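Local atomic coordinates of integrase (Bovine immunodeficiency virus, PDB entry 3KKS), a protein that probably catalyses the insertion of viral DNA into host DNA, this fragment being the catalytic core domain of the enzyme. Residues Q50-L55 with E141-S146. Numbering follows the deposited sequence.
Sequences QRYTVL and EIYLES
Tyr143 of helix 139-148 reaches across to Tyr52 and Thr53, in the loop that follows helix 38-51, and makes every contact between 141-146 and 50-55. Its CG stands anti to the backbone N (chi1 174°), which sends the ring away from its own helix and brings the phenol oxygen up to the opposing backbone. There Thr53 N donates a nearly straight hydrogen bond to Tyr143 OH, 2.8 Å long with an N-H...O angle of 170°. The amide arrives at the ring's edge, near its plane, and Thr53 CB comes within 3.6 Å of Tyr143 OH.

Tyr52, the first residue to leave helical geometry after helix 38-51, meets the same ring. It forms a T-shaped pair with Tyr143, its edge directed at the Tyr143 face, with the planes at 83° and the centroids 5.4 Å apart. The touching branch is Tyr52 CD1, 3.6 Å from Tyr143 CE2, while Tyr52 CB sits 3.3 Å from Tyr143 OH. In the RNase H-like fold of retroviral integrase cores, this joins the C-terminal helix 139-148 to the connection between helix 38-51 and strand 56-59, which pairs with 4-12 and 80-83.

At Ser146, OG turns back along the helix to donate a 2.6 Å hydrogen bond to Tyr143 O. Glu147, just past the segment, accepts a hydrogen bond from Thr53 OG1 through OE2 and has a weak one with Tyr143 OH through OE1; one carboxylate thus reaches both Thr53 and, weakly, Tyr143. The far end of Tyr52 is anchored separately, its OH hydrogen-bonded to Glu29, and Leu27 touches both tyrosine side chains.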
loop_
_atom_site.group_PDB
_atom_site.type_symbol
_atom_site.label_atom_id
_atom_site.label_comp_id
_atom_site.label_asym_id
_atom_site.label_seq_id
_atom_site.Cartn_x
_atom_site.Cartn_y
_atom_site.Cartn_z
ATOM N N GLN A 50 1.011 3.065 11.930
ATOM C CA GLN A 50 2.149 3.037 12.853
ATOM C C GLN A 50 3.393 3.648 12.209
ATOM O O GLN A 50 4.112 4.433 12.829
ATOM C CB GLN A 50 2.446 1.577 13.236
ATOM C CG GLN A 50 3.836 1.288 13.817
ATOM C CD GLN A 50 4.209 -0.200 13.738
ATOM O OE1 GLN A 50 3.390 -1.086 14.030
ATOM N NE2 GLN A 50 5.448 -0.479 13.346
ATOM N N ARG A 51 3.634 3.277 10.956
ATOM C CA ARG A 51 4.801 3.735 10.215
ATOM C C ARG A 51 4.640 5.034 9.424
ATOM O O ARG A 51 5.581 5.809 9.300
ATOM C CB ARG A 51 5.247 2.627 9.259
ATOM C CG ARG A 51 5.359 1.259 9.922
ATOM C CD ARG A 51 5.710 0.155 8.923
ATOM N NE ARG A 51 5.748 -1.165 9.556
ATOM C CZ ARG A 51 6.513 -1.471 10.599
ATOM N NH1 ARG A 51 7.311 -0.553 11.126
ATOM N NH2 ARG A 51 6.480 -2.691 11.120
ATOM N N TYR A 52 3.450 5.281 8.899
ATOM C CA TYR A 52 3.229 6.461 8.079
ATOM C C TYR A 52 2.071 7.327 8.553
ATOM O O TYR A 52 1.411 7.037 9.546
ATOM C CB TYR A 52 2.931 6.016 6.645
ATOM C CG TYR A 52 3.987 5.123 6.030
ATOM C CD1 TYR A 52 5.055 5.666 5.321
ATOM C CD2 TYR A 52 3.907 3.736 6.140
ATOM C CE1 TYR A 52 6.016 4.858 4.730
ATOM C CE2 TYR A 52 4.865 2.916 5.551
ATOM C CZ TYR A 52 5.916 3.486 4.847
ATOM O OH TYR A 52 6.869 2.698 4.253
ATOM N N THR A 53 1.833 8.399 7.809
ATOM C CA THR A 53 0.727 9.293 8.086
ATOM C C THR A 53 -0.374 8.847 7.134
ATOM O O THR A 53 -0.170 8.774 5.923
ATOM C CB THR A 53 1.092 10.749 7.774
ATOM O OG1 THR A 53 2.146 11.168 8.649
ATOM C CG2 THR A 53 -0.111 11.656 7.960
ATOM N N VAL A 54 -1.532 8.519 7.686
ATOM C CA VAL A 54 -2.650 8.077 6.878
ATOM C C VAL A 54 -3.856 8.910 7.260
ATOM O O VAL A 54 -4.387 8.778 8.364
ATOM C CB VAL A 54 -2.975 6.599 7.138
ATOM C CG1 VAL A 54 -4.131 6.152 6.252
ATOM C CG2 VAL A 54 -1.743 5.763 6.904
ATOM N N LEU A 55 -4.285 9.763 6.337
ATOM C CA LEU A 55 -5.424 10.638 6.573
ATOM C C LEU A 55 -6.688 10.170 5.883
ATOM O O LEU A 55 -7.794 10.481 6.318
ATOM C CB LEU A 55 -5.079 12.056 6.117
ATOM C CG LEU A 55 -4.476 12.959 7.193
ATOM C CD1 LEU A 55 -3.833 12.135 8.295
ATOM C CD2 LEU A 55 -3.472 13.893 6.551
ATOM N N GLU A 141 11.652 9.672 -1.118
ATOM C CA GLU A 141 12.050 11.058 -0.868
ATOM C C GLU A 141 10.853 11.987 -0.996
ATOM O O GLU A 141 10.697 12.926 -0.223
ATOM C CB GLU A 141 13.140 11.497 -1.854
ATOM C CG GLU A 141 14.399 10.648 -1.795
ATOM C CD GLU A 141 15.382 10.966 -2.904
ATOM O OE1 GLU A 141 14.958 11.066 -4.076
ATOM O OE2 GLU A 141 16.585 11.103 -2.609
ATOM N N ILE A 142 10.008 11.715 -1.981
ATOM C CA ILE A 142 8.823 12.518 -2.215
ATOM C C ILE A 142 7.887 12.453 -1.014
ATOM O O ILE A 142 7.395 13.481 -0.545
ATOM C CB ILE A 142 8.087 12.026 -3.476
ATOM C CG1 ILE A 142 8.944 12.312 -4.716
ATOM C CG2 ILE A 142 6.720 12.680 -3.579
ATOM C CD1 ILE A 142 8.264 11.980 -6.031
ATOM N N TYR A 143 7.636 11.243 -0.522
ATOM C CA TYR A 143 6.762 11.061 0.629
ATOM C C TYR A 143 7.346 11.783 1.833
ATOM O O TYR A 143 6.640 12.505 2.541
ATOM C CB TYR A 143 6.609 9.578 0.980
ATOM C CG TYR A 143 5.835 9.378 2.263
ATOM C CD1 TYR A 143 4.440 9.408 2.272
ATOM C CD2 TYR A 143 6.500 9.240 3.481
ATOM C CE1 TYR A 143 3.727 9.314 3.463
ATOM C CE2 TYR A 143 5.796 9.146 4.682
ATOM C CZ TYR A 143 4.412 9.186 4.665
ATOM O OH TYR A 143 3.708 9.110 5.844
ATOM N N LEU A 144 8.634 11.563 2.066
ATOM C CA LEU A 144 9.335 12.186 3.175
ATOM C C LEU A 144 9.198 13.696 3.103
ATOM O O LEU A 144 9.060 14.366 4.125
ATOM C CB LEU A 144 10.817 11.822 3.132
ATOM C CG LEU A 144 11.715 12.701 3.999
ATOM C CD1 LEU A 144 11.373 12.482 5.463
ATOM C CD2 LEU A 144 13.183 12.377 3.726
ATOM N N GLU A 145 9.242 14.226 1.888
ATOM C CA GLU A 145 9.135 15.662 1.693
ATOM C C GLU A 145 7.738 16.147 2.039
ATOM O O GLU A 145 7.585 17.151 2.731
ATOM C CB GLU A 145 9.479 16.030 0.252
ATOM C CG GLU A 145 9.603 17.523 0.014
ATOM C CD GLU A 145 10.596 18.176 0.955
ATOM O OE1 GLU A 145 11.704 17.627 1.119
ATOM O OE2 GLU A 145 10.268 19.239 1.528
ATOM N N SER A 146 6.717 15.438 1.567
ATOM C CA SER A 146 5.341 15.825 1.860
ATOM C C SER A 146 5.143 15.789 3.375
ATOM O O SER A 146 4.368 16.556 3.936
ATOM C CB SER A 146 4.356 14.868 1.178
ATOM O OG SER A 146 4.427 13.565 1.738
#